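Local coordinates for MATE family efflux transporter (Vibrio cholerae, PDB 6IDP), which probably exports drugs and other toxic compounds across the inner membrane, driven by an inward flow of protons, as a multidrug transporter of the MATE family, at residues A[354-357]-A[358-362]; A[393-396]-A[397-400]; A[160-163]-A[164-168]; A[103-106]-A[107-111]. One frame throughout, in Å; residues are numbered along the deposited sequence.

All four contacts are local and differ in how regular the backbone is. Interactions 2 and 4 lie inside helices 379-435 (kinked at Pro396) and 84-111, and interaction 3 spans the first turn of helix 161-184, whereas interaction 1 is the irregular join between helices 343-355 and 360-375. Interactions 1 and 3 are buried; in both, a side-chain hydroxyl shares a carbonyl acceptor with its own N-H. Interactions 2 and 4 are partly buried, and their side-chain contacts are apolar, over ordinary helical backbone bonds, with a ring face in one and an acyl chain in the other. Interactions 1 and 2 are closest, their centres about 15 Å apart; interactions 1 and 4 are separated by about 40 Å.

Interaction 1: A[354-357]-A[358-362]; sequences VIVP and ISLGA. With OLC ((2R)-2,3-dihydroxypropyl (9Z)-octadec-9-enoate), chain F; OLC ((2R)-2,3-dihydroxypropyl (9Z)-octadec-9-enoate), chain E.
Ser359 reaches back to Val356 within two overlapping type I beta turns that join helices 343-355 and 360-375 of this MATE transporter. Val356 O receives two hydrogen bonds, one from Ser359 OG at 2.7 Å and one from Ser359 N at 2.8 Å. The hydroxyl lies in the carbonyl plane, while the amide sits 39° above it, so the two donors share the oxygen without competing for one position. With chi1 at 74°, OG stands between the backbone N and the carbonyl carbon of its own residue, which turns it back toward Val356. The next turn is closed by Leu360 N on Pro357 O at 3.1 Å, approaching from well above the carbonyl plane. Leu360 lays its CG and CD1 over Pro357 CA, and its CD2 comes loosely up to Val356 CG1. On another side of the turn, Ile358 CG2 packs on Ile355 O at 3.3 Å. Farther out, Asn418 hydrogen-bonds to Ser359 OG, tying the turn to helix 379-435. Glu276 of helix 263-279 touches Val356 and Leu360, and Ala325 of helix 303-330 touches Pro357 and Ile358. Monoolein chains lie alongside, one against Val354 and another near Ile358 and Gly361, where C18 of the latter lipid is 3.6 Å from Gly361 CA. Where the helical bonding lapses, a water fills in: it accepts from Ile358 N at 2.9 Å and donates a weak bond to Val354 O.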
loop_
_atom_site.group_PDB
_atom_site.type_symbol
_atom_site.label_atom_id
_atom_site.label_comp_id
_atom_site.label_asym_id
_atom_site.label_seq_id
_atom_site.Cartn_x
_atom_site.Cartn_y
_atom_site.Cartn_z
ATOM N N VAL A 354 14.414 2.108 19.845
ATOM C CA VAL A 354 15.754 1.528 19.942
ATOM C C VAL A 354 15.739 0.021 19.719
ATOM O O VAL A 354 16.791 -0.601 19.579
ATOM C CB VAL A 354 16.416 1.811 21.315
ATOM C CG1 VAL A 354 16.551 3.302 21.555
ATOM C CG2 VAL A 354 15.636 1.149 22.439
ATOM N N ILE A 355 14.548 -0.564 19.687
ATOM C CA ILE A 355 14.422 -2.009 19.544
ATOM C C ILE A 355 13.950 -2.422 18.151
ATOM O O ILE A 355 14.583 -3.249 17.497
ATOM C CB ILE A 355 13.448 -2.591 20.592
ATOM C CG1 ILE A 355 14.019 -2.422 22.000
ATOM C CG2 ILE A 355 13.172 -4.062 20.314
ATOM C CD1 ILE A 355 13.128 -2.983 23.095
ATOM N N VAL A 356 12.843 -1.840 17.703
ATOM C CA VAL A 356 12.195 -2.270 16.463
ATOM C C VAL A 356 12.862 -1.824 15.140
ATOM O O VAL A 356 12.957 -2.634 14.215
ATOM C CB VAL A 356 10.718 -1.811 16.448
ATOM C CG1 VAL A 356 10.017 -2.288 15.189
ATOM C CG2 VAL A 356 9.996 -2.335 17.679
ATOM N N PRO A 357 13.317 -0.554 15.033
ATOM C CA PRO A 357 13.825 -0.087 13.730
ATOM C C PRO A 357 14.932 -0.933 13.097
ATOM O O PRO A 357 15.024 -0.978 11.869
ATOM C CB PRO A 357 14.360 1.310 14.053
ATOM C CG PRO A 357 13.516 1.771 15.175
ATOM C CD PRO A 357 13.290 0.547 16.016
ATOM N N ILE A 358 15.753 -1.589 13.908
ATOM C CA ILE A 358 16.853 -2.388 13.379
ATOM C C ILE A 358 16.328 -3.621 12.636
ATOM O O ILE A 358 17.053 -4.265 11.884
ATOM C CB ILE A 358 17.824 -2.817 14.511
ATOM C CG1 ILE A 358 19.114 -3.418 13.939
ATOM C CG2 ILE A 358 17.145 -3.780 15.463
ATOM C CD1 ILE A 358 19.848 -2.501 12.986
ATOM N N SER A 359 15.052 -3.930 12.833
ATOM C CA SER A 359 14.438 -5.086 12.190
ATOM C C SER A 359 13.704 -4.711 10.905
ATOM O O SER A 359 13.198 -5.584 10.203
ATOM C CB SER A 359 13.462 -5.777 13.148
ATOM O OG SER A 359 12.271 -5.019 13.284
ATOM N N LEU A 360 13.645 -3.417 10.602
ATOM C CA LEU A 360 12.857 -2.943 9.466
ATOM C C LEU A 360 13.527 -3.257 8.123
ATOM O O LEU A 360 12.873 -3.258 7.081
ATOM C CB LEU A 360 12.587 -1.439 9.588
ATOM C CG LEU A 360 11.724 -1.022 10.789
ATOM C CD1 LEU A 360 11.370 0.462 10.740
ATOM C CD2 LEU A 360 10.460 -1.876 10.896
ATOM N N GLY A 361 14.826 -3.530 8.151
ATOM C CA GLY A 361 15.526 -3.976 6.962
ATOM C C GLY A 361 15.024 -5.344 6.550
ATOM O O GLY A 361 14.732 -5.589 5.376
ATOM N N ALA A 362 14.910 -6.235 7.531
ATOM C CA ALA A 362 14.410 -7.583 7.299
ATOM C C ALA A 362 12.933 -7.568 6.903
ATOM O O ALA A 362 12.501 -8.365 6.073
ATOM C CB ALA A 362 14.622 -8.438 8.536
HETATM C C18 OLC F . 18.787 -3.399 8.314
HETATM C C10 OLC F . 23.980 -4.238 5.645
HETATM C C9 OLC F . 24.191 -4.231 4.310
HETATM C C17 OLC F . 19.632 -3.988 9.421
HETATM C C11 OLC F . 23.618 -5.514 6.380
HETATM C C8 OLC F . 24.076 -5.499 3.492
HETATM C C16 OLC F . 19.799 -5.473 9.191
HETATM C C12 OLC F . 23.594 -5.254 7.874
HETATM C C15 OLC F . 20.758 -6.036 10.215
HETATM C C13 OLC F . 22.569 -6.154 8.533
HETATM C C14 OLC F . 22.162 -5.582 9.876
HETATM C C8 OLC E . 18.414 6.721 26.749
HETATM C C7 OLC E . 19.380 6.203 25.707
HETATM C C6 OLC E . 19.408 4.689 25.710
HETATM C C5 OLC E . 20.318 4.210 24.599
HETATM C C4 OLC E . 19.669 3.072 23.839
HETATM C C3 OLC E . 19.473 1.878 24.751
HETATM C C2 OLC E . 19.216 0.648 23.908
HETATM C C1 OLC E . 19.337 -0.596 24.762
HETATM O O HOH W 1 16.649 -0.529 16.502
#

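Interaction 2: A[393-396]-A[397-400]; sequences FYLP and CLWL
The Tyr394 ring carries Leu398 CD1 over one face, one turn farther along helix 379-435, in an i to i+4 CH-pi contact. The methyl stands 3.9 Å from the ring centroid and 26° off the normal, displaced toward the rim, with Tyr394 CE2 its nearest ring atom at 3.6 Å. With CG anti to the backbone N (chi1 -166°), the phenol is carried out alongside the helix, and the second torsion (chi2 58°) turns its face to the leucine branch. The same CD1 also meets Leu395 CD2 at 4.3 Å, so this one methyl touches two side chains of the preceding turn. Arg389 makes a cation-pi contact with the Tyr394 ring, and Ser250 of helix 226-259 and Asn418 pack on the same residue. The indole of Trp399 leads away from this turn and meets the ring of His403. Beneath the side chains runs alpha-helical bonding with a kink at Pro396, whose N has no hydrogen to give to the turn before. Its carbonyl nevertheless takes part, accepting from Leu400 N at 3.0 Å. Leu398 N bonds to Tyr394 O at 2.9 Å, the backbone bond that spans the same i to i+4 pair. On another side of the helix, Cys397 SG folds back along its own turn and lies 3.3 Å from Phe393 O.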
loop_
_atom_site.group_PDB
_atom_site.type_symbol
_atom_site.label_atom_id
_atom_site.label_comp_id
_atom_site.label_asym_id
_atom_site.label_seq_id
_atom_site.Cartn_x
_atom_site.Cartn_y
_atom_site.Cartn_z
ATOM N N PHE A 393 5.127 -16.033 12.466
ATOM C CA PHE A 393 6.292 -15.338 13.008
ATOM C C PHE A 393 5.948 -14.129 13.881
ATOM O O PHE A 393 6.274 -14.105 15.067
ATOM C CB PHE A 393 7.207 -14.902 11.862
ATOM C CG PHE A 393 7.607 -16.025 10.953
ATOM C CD1 PHE A 393 7.957 -17.259 11.473
ATOM C CD2 PHE A 393 7.615 -15.852 9.579
ATOM C CE1 PHE A 393 8.321 -18.299 10.640
ATOM C CE2 PHE A 393 7.974 -16.889 8.738
ATOM C CZ PHE A 393 8.329 -18.114 9.270
ATOM N N TYR A 394 5.299 -13.129 13.291
ATOM C CA TYR A 394 5.074 -11.851 13.963
ATOM C C TYR A 394 4.187 -11.966 15.202
ATOM O O TYR A 394 4.618 -11.654 16.311
ATOM C CB TYR A 394 4.460 -10.845 12.988
ATOM C CG TYR A 394 4.486 -9.412 13.469
ATOM C CD1 TYR A 394 5.684 -8.789 13.788
ATOM C CD2 TYR A 394 3.314 -8.675 13.583
ATOM C CE1 TYR A 394 5.716 -7.478 14.221
ATOM C CE2 TYR A 394 3.335 -7.359 14.015
ATOM C CZ TYR A 394 4.540 -6.769 14.333
ATOM O OH TYR A 394 4.578 -5.463 14.762
ATOM N N LEU A 395 2.947 -12.403 15.007
ATOM C CA LEU A 395 1.989 -12.491 16.105
ATOM C C LEU A 395 2.404 -13.478 17.208
ATOM O O LEU A 395 2.242 -13.163 18.385
ATOM C CB LEU A 395 0.597 -12.851 15.575
ATOM C CG LEU A 395 -0.151 -11.735 14.839
ATOM C CD1 LEU A 395 -1.520 -12.214 14.370
ATOM C CD2 LEU A 395 -0.287 -10.498 15.716
ATOM N N PRO A 396 2.930 -14.668 16.847
ATOM C CA PRO A 396 3.376 -15.528 17.951
ATOM C C PRO A 396 4.519 -14.918 18.763
ATOM O O PRO A 396 4.547 -15.086 19.980
ATOM C CB PRO A 396 3.841 -16.803 17.238
ATOM C CG PRO A 396 3.083 -16.821 15.972
ATOM C CD PRO A 396 2.974 -15.383 15.558
ATOM N N CYS A 397 5.440 -14.221 18.103
ATOM C CA CYS A 397 6.558 -13.604 18.810
ATOM C C CYS A 397 6.093 -12.430 19.672
ATOM O O CYS A 397 6.607 -12.221 20.769
ATOM C CB CYS A 397 7.640 -13.149 17.825
ATOM S SG CYS A 397 8.704 -14.486 17.214
ATOM N N LEU A 398 5.118 -11.674 19.175
ATOM C CA LEU A 398 4.512 -10.600 19.956
ATOM C C LEU A 398 3.863 -11.138 21.223
ATOM O O LEU A 398 4.023 -10.567 22.302
ATOM C CB LEU A 398 3.467 -9.843 19.137
ATOM C CG LEU A 398 3.967 -8.964 17.992
ATOM C CD1 LEU A 398 2.826 -8.110 17.460
ATOM C CD2 LEU A 398 5.130 -8.104 18.446
ATOM N N TRP A 399 3.127 -12.236 21.084
ATOM C CA TRP A 399 2.400 -12.805 22.207
ATOM C C TRP A 399 3.352 -13.402 23.234
ATOM O O TRP A 399 3.129 -13.273 24.434
ATOM C CB TRP A 399 1.403 -13.865 21.732
ATOM C CG TRP A 399 0.476 -14.317 22.821
ATOM C CD1 TRP A 399 -0.632 -13.663 23.275
ATOM C CD2 TRP A 399 0.580 -15.518 23.597
ATOM N NE1 TRP A 399 -1.226 -14.382 24.283
ATOM C CE2 TRP A 399 -0.503 -15.525 24.499
ATOM C CE3 TRP A 399 1.480 -16.588 23.615
ATOM C CZ2 TRP A 399 -0.709 -16.561 25.410
ATOM C CZ3 TRP A 399 1.273 -17.615 24.520
ATOM C CH2 TRP A 399 0.188 -17.594 25.405
ATOM N N LEU A 400 4.411 -14.049 22.759
ATOM C CA LEU A 400 5.410 -14.632 23.648
ATOM C C LEU A 400 6.137 -13.558 24.457
ATOM O O LEU A 400 6.328 -13.700 25.665
ATOM C CB LEU A 400 6.422 -15.462 22.853
ATOM C CG LEU A 400 5.968 -16.855 22.419
ATOM C CD1 LEU A 400 7.060 -17.561 21.624
ATOM C CD2 LEU A 400 5.570 -17.678 23.630
#

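Interaction 3: A[160-163]-A[164-168]; sequences TLLP and GTLMM
Thr165 lies beside Leu161, the two side chains pointing the same way in the first turn of helix 161-184, with Leu161 CD1 3.9 Å from Thr165 OG1. The hydroxyl turns inward to the backbone and hydrogen-bonds to Leu161 O at 2.9 Å. That oxygen also receives Thr165 N at 2.8 Å, and the two donors come from opposite faces of the carbonyl plane, so each has its own approach. Chi1 of -67° sets OG1 anti to the carbonyl carbon and beside its own N, directing it back one turn while CG2 lies anti to the backbone N. Alongside, Leu162 and Leu166 meet loosely through their CD1 methyls at 4.3 Å, the same pair that is joined by the bond from Leu166 N to Leu162 O. Pro163 is in the first turn, where its missing N-H costs the helix little; its carbonyl accepts from Met167 N at 2.9 Å. Met167 CG passes 3.1 Å from Pro163 O before the chain bends at chi3. Gly164 N binds Thr160 O, and Asn159 OD1 accepts from Leu162 N at the helix start. Outward, Tyr151 of helix 124-156 lies against Pro163, Leu166 and Met167, while helix 189-213 meets Leu162 through Lys210 and Leu166 through Ile206 and Val207. Thr160 OG1 bonds to Met17 O of helix 5-39, and Phe23 and Ser27 of that helix touch Met168, so the turn sits among three helices.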
loop_
_atom_site.group_PDB
_atom_site.type_symbol
_atom_site.label_atom_id
_atom_site.label_comp_id
_atom_site.label_asym_id
_atom_site.label_seq_id
_atom_site.Cartn_x
_atom_site.Cartn_y
_atom_site.Cartn_z
ATOM N N THR A 160 6.792 5.580 -14.123
ATOM C CA THR A 160 6.437 5.970 -12.761
ATOM C C THR A 160 6.457 7.490 -12.586
ATOM O O THR A 160 5.875 8.020 -11.641
ATOM C CB THR A 160 7.385 5.336 -11.721
ATOM O OG1 THR A 160 8.741 5.665 -12.044
ATOM C CG2 THR A 160 7.226 3.823 -11.701
ATOM N N LEU A 161 7.130 8.184 -13.500
ATOM C CA LEU A 161 7.268 9.633 -13.411
ATOM C C LEU A 161 5.912 10.328 -13.490
ATOM O O LEU A 161 5.628 11.239 -12.714
ATOM C CB LEU A 161 8.192 10.155 -14.516
ATOM C CG LEU A 161 8.511 11.654 -14.501
ATOM C CD1 LEU A 161 9.130 12.057 -13.170
ATOM C CD2 LEU A 161 9.434 12.021 -15.653
ATOM N N LEU A 162 5.074 9.889 -14.425
ATOM C CA LEU A 162 3.764 10.505 -14.618
ATOM C C LEU A 162 2.813 10.254 -13.435
ATOM O O LEU A 162 2.207 11.202 -12.936
ATOM C CB LEU A 162 3.134 10.023 -15.931
ATOM C CG LEU A 162 1.767 10.597 -16.312
ATOM C CD1 LEU A 162 1.816 12.115 -16.383
ATOM C CD2 LEU A 162 1.307 10.011 -17.639
ATOM N N PRO A 163 2.671 8.991 -12.980
ATOM C CA PRO A 163 1.844 8.827 -11.778
ATOM C C PRO A 163 2.436 9.511 -10.549
ATOM O O PRO A 163 1.686 10.061 -9.744
ATOM C CB PRO A 163 1.792 7.304 -11.581
ATOM C CG PRO A 163 2.914 6.761 -12.385
ATOM C CD PRO A 163 3.062 7.686 -13.546
ATOM N N GLY A 164 3.757 9.479 -10.411
ATOM C CA GLY A 164 4.416 10.119 -9.287
ATOM C C GLY A 164 4.162 11.615 -9.263
ATOM O O GLY A 164 3.848 12.192 -8.222
ATOM N N THR A 165 4.290 12.239 -10.428
ATOM C CA THR A 165 4.068 13.671 -10.566
ATOM C C THR A 165 2.619 14.041 -10.262
ATOM O O THR A 165 2.354 15.026 -9.572
ATOM C CB THR A 165 4.443 14.150 -11.985
ATOM O OG1 THR A 165 5.859 14.029 -12.165
ATOM C CG2 THR A 165 4.038 15.601 -12.196
ATOM N N LEU A 166 1.684 13.242 -10.766
ATOM C CA LEU A 166 0.265 13.529 -10.580
ATOM C C LEU A 166 -0.185 13.316 -9.137
ATOM O O LEU A 166 -1.120 13.970 -8.676
ATOM C CB LEU A 166 -0.583 12.679 -11.524
ATOM C CG LEU A 166 -0.599 13.141 -12.982
ATOM C CD1 LEU A 166 -1.596 12.328 -13.787
ATOM C CD2 LEU A 166 -0.914 14.628 -13.079
ATOM N N MET A 167 0.471 12.401 -8.429
ATOM C CA MET A 167 0.188 12.216 -7.010
ATOM C C MET A 167 0.544 13.482 -6.244
ATOM O O MET A 167 -0.156 13.863 -5.307
ATOM C CB MET A 167 0.948 11.013 -6.445
ATOM C CG MET A 167 0.415 9.674 -6.916
ATOM S SD MET A 167 1.483 8.294 -6.454
ATOM C CE MET A 167 1.185 8.212 -4.692
ATOM N N MET A 168 1.625 14.138 -6.650
ATOM C CA MET A 168 2.002 15.409 -6.044
ATOM C C MET A 168 0.970 16.483 -6.370
ATOM O O MET A 168 0.564 17.250 -5.497
ATOM C CB MET A 168 3.393 15.848 -6.511
ATOM C CG MET A 168 4.502 14.875 -6.138
ATOM S SD MET A 168 6.126 15.645 -5.951
ATOM C CE MET A 168 6.534 16.039 -7.649
#

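Interaction 4: A[103-106]-A[107-111]; sequences ALIA and LVLYL. With OLC ((2R)-2,3-dihydroxypropyl (9Z)-octadec-9-enoate), chain R.
At the lipid-facing C-terminal end of helix 84-111, an apolar pair lies on one side of the turn and an acyl chain on another. Ile105 and Leu109, four residues apart, run side by side and point the same way, with Ile105 CG2 3.7 Å from Leu109 CD1. Leu109 CG stands beside its own N (chi1 -71°), so the branch lies back over the preceding turn and passes 3.1 Å from Ile105 O. That same oxygen accepts Leu109 N at 3.1 Å, the donor arriving nearly head-on to the carbonyl. Val108 puts CG1 near Leu104 O and CG2 near Ile105 O, close over the backbone. Ile56 and Ile60 of helix 54-80 extend the apolar patch on Leu109, and Ile60 also touches Ile105. A monoolein chain passes Ala106, Leu107 and Tyr110: its C14 is 3.7 Å from Ala106 CB and its C9 is 3.6 Å from Leu107 CD1. The phenol of Tyr110 turns toward helix 124-156, hydrogen-bonding through OH to Asp131 O and packing against Trp134, Leu135 and Leu138; Arg113 makes a cation-pi contact with its ring. Polar backbone groups thus pair within the helix, as in Tyr110 N to Ala106 O at 3.2 Å, while the nearest approaches to the lipid are carbon to carbon, an apolar contact without directional bonds.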
loop_
_atom_site.group_PDB
_atom_site.type_symbol
_atom_site.label_atom_id
_atom_site.label_comp_id
_atom_site.label_asym_id
_atom_site.label_seq_id
_atom_site.Cartn_x
_atom_site.Cartn_y
_atom_site.Cartn_z
ATOM N N ALA A 103 -17.732 0.245 -8.664
ATOM C CA ALA A 103 -19.079 0.815 -8.671
ATOM C C ALA A 103 -20.080 -0.133 -8.017
ATOM O O ALA A 103 -20.906 0.288 -7.205
ATOM C CB ALA A 103 -19.512 1.142 -10.091
ATOM N N LEU A 104 -20.005 -1.410 -8.378
ATOM C CA LEU A 104 -20.849 -2.431 -7.764
ATOM C C LEU A 104 -20.582 -2.534 -6.266
ATOM O O LEU A 104 -21.515 -2.624 -5.472
ATOM C CB LEU A 104 -20.628 -3.793 -8.427
ATOM C CG LEU A 104 -21.271 -4.009 -9.796
ATOM C CD1 LEU A 104 -20.987 -5.416 -10.302
ATOM C CD2 LEU A 104 -22.770 -3.748 -9.734
ATOM N N ILE A 105 -19.306 -2.520 -5.887
ATOM C CA ILE A 105 -18.932 -2.576 -4.478
ATOM C C ILE A 105 -19.499 -1.379 -3.721
ATOM O O ILE A 105 -20.108 -1.537 -2.669
ATOM C CB ILE A 105 -17.402 -2.614 -4.289
ATOM C CG1 ILE A 105 -16.821 -3.906 -4.866
ATOM C CG2 ILE A 105 -17.051 -2.512 -2.817
ATOM C CD1 ILE A 105 -17.253 -5.152 -4.125
ATOM N N ALA A 106 -19.306 -0.184 -4.271
ATOM C CA ALA A 106 -19.783 1.041 -3.639
ATOM C C ALA A 106 -21.297 1.021 -3.433
ATOM O O ALA A 106 -21.797 1.479 -2.405
ATOM C CB ALA A 106 -19.378 2.252 -4.468
ATOM N N LEU A 107 -22.016 0.481 -4.412
ATOM C CA LEU A 107 -23.473 0.401 -4.355
ATOM C C LEU A 107 -23.963 -0.483 -3.211
ATOM O O LEU A 107 -24.852 -0.090 -2.454
ATOM C CB LEU A 107 -24.029 -0.119 -5.685
ATOM C CG LEU A 107 -25.515 -0.486 -5.727
ATOM C CD1 LEU A 107 -26.386 0.704 -5.354
ATOM C CD2 LEU A 107 -25.897 -1.023 -7.097
ATOM N N VAL A 108 -23.387 -1.675 -3.084
ATOM C CA VAL A 108 -23.849 -2.622 -2.073
ATOM C C VAL A 108 -23.412 -2.202 -0.671
ATOM O O VAL A 108 -24.046 -2.572 0.315
ATOM C CB VAL A 108 -23.348 -4.058 -2.362
ATOM C CG1 VAL A 108 -23.692 -4.460 -3.787
ATOM C CG2 VAL A 108 -21.852 -4.175 -2.119
ATOM N N LEU A 109 -22.339 -1.421 -0.585
ATOM C CA LEU A 109 -21.856 -0.947 0.705
ATOM C C LEU A 109 -22.783 0.122 1.276
ATOM O O LEU A 109 -23.076 0.123 2.471
ATOM C CB LEU A 109 -20.432 -0.404 0.585
ATOM C CG LEU A 109 -19.336 -1.446 0.344
ATOM C CD1 LEU A 109 -17.967 -0.790 0.299
ATOM C CD2 LEU A 109 -19.385 -2.531 1.406
ATOM N N TYR A 110 -23.247 1.030 0.421
ATOM C CA TYR A 110 -24.182 2.055 0.859
ATOM C C TYR A 110 -25.541 1.436 1.168
ATOM O O TYR A 110 -26.247 1.884 2.071
ATOM C CB TYR A 110 -24.331 3.158 -0.193
ATOM C CG TYR A 110 -25.155 4.326 0.300
ATOM C CD1 TYR A 110 -24.568 5.360 1.014
ATOM C CD2 TYR A 110 -26.524 4.384 0.067
ATOM C CE1 TYR A 110 -25.315 6.424 1.476
ATOM C CE2 TYR A 110 -27.283 5.445 0.525
ATOM C CZ TYR A 110 -26.673 6.462 1.229
ATOM O OH TYR A 110 -27.422 7.521 1.685
ATOM N N LEU A 111 -25.898 0.403 0.413
ATOM C CA LEU A 111 -27.159 -0.303 0.621
ATOM C C LEU A 111 -27.202 -0.991 1.982
ATOM O O LEU A 111 -28.249 -1.055 2.623
ATOM C CB LEU A 111 -27.382 -1.333 -0.490
ATOM C CG LEU A 111 -28.463 -1.023 -1.529
ATOM C CD1 LEU A 111 -28.444 0.446 -1.922
ATOM C CD2 LEU A 111 -28.303 -1.920 -2.749
HETATM C C18 OLC R . -19.565 5.721 -9.650
HETATM C C10 OLC R . -25.550 4.345 -4.793
HETATM C C9 OLC R . -26.896 4.232 -4.766
HETATM C C17 OLC R . -19.612 6.251 -8.233
HETATM C C11 OLC R . -24.837 5.378 -3.946
HETATM C C8 OLC R . -27.737 5.133 -3.884
HETATM C C16 OLC R . -20.321 5.252 -7.344
HETATM C C12 OLC R . -23.458 4.870 -3.577
HETATM C C7 OLC R . -29.194 4.744 -4.009
HETATM C C15 OLC R . -20.748 5.914 -6.049
HETATM C C13 OLC R . -22.398 5.755 -4.198
HETATM C C6 OLC R . -29.946 5.208 -2.780
HETATM C C14 OLC R . -21.717 5.005 -5.322
HETATM C C5 OLC R . -30.931 4.142 -2.353
#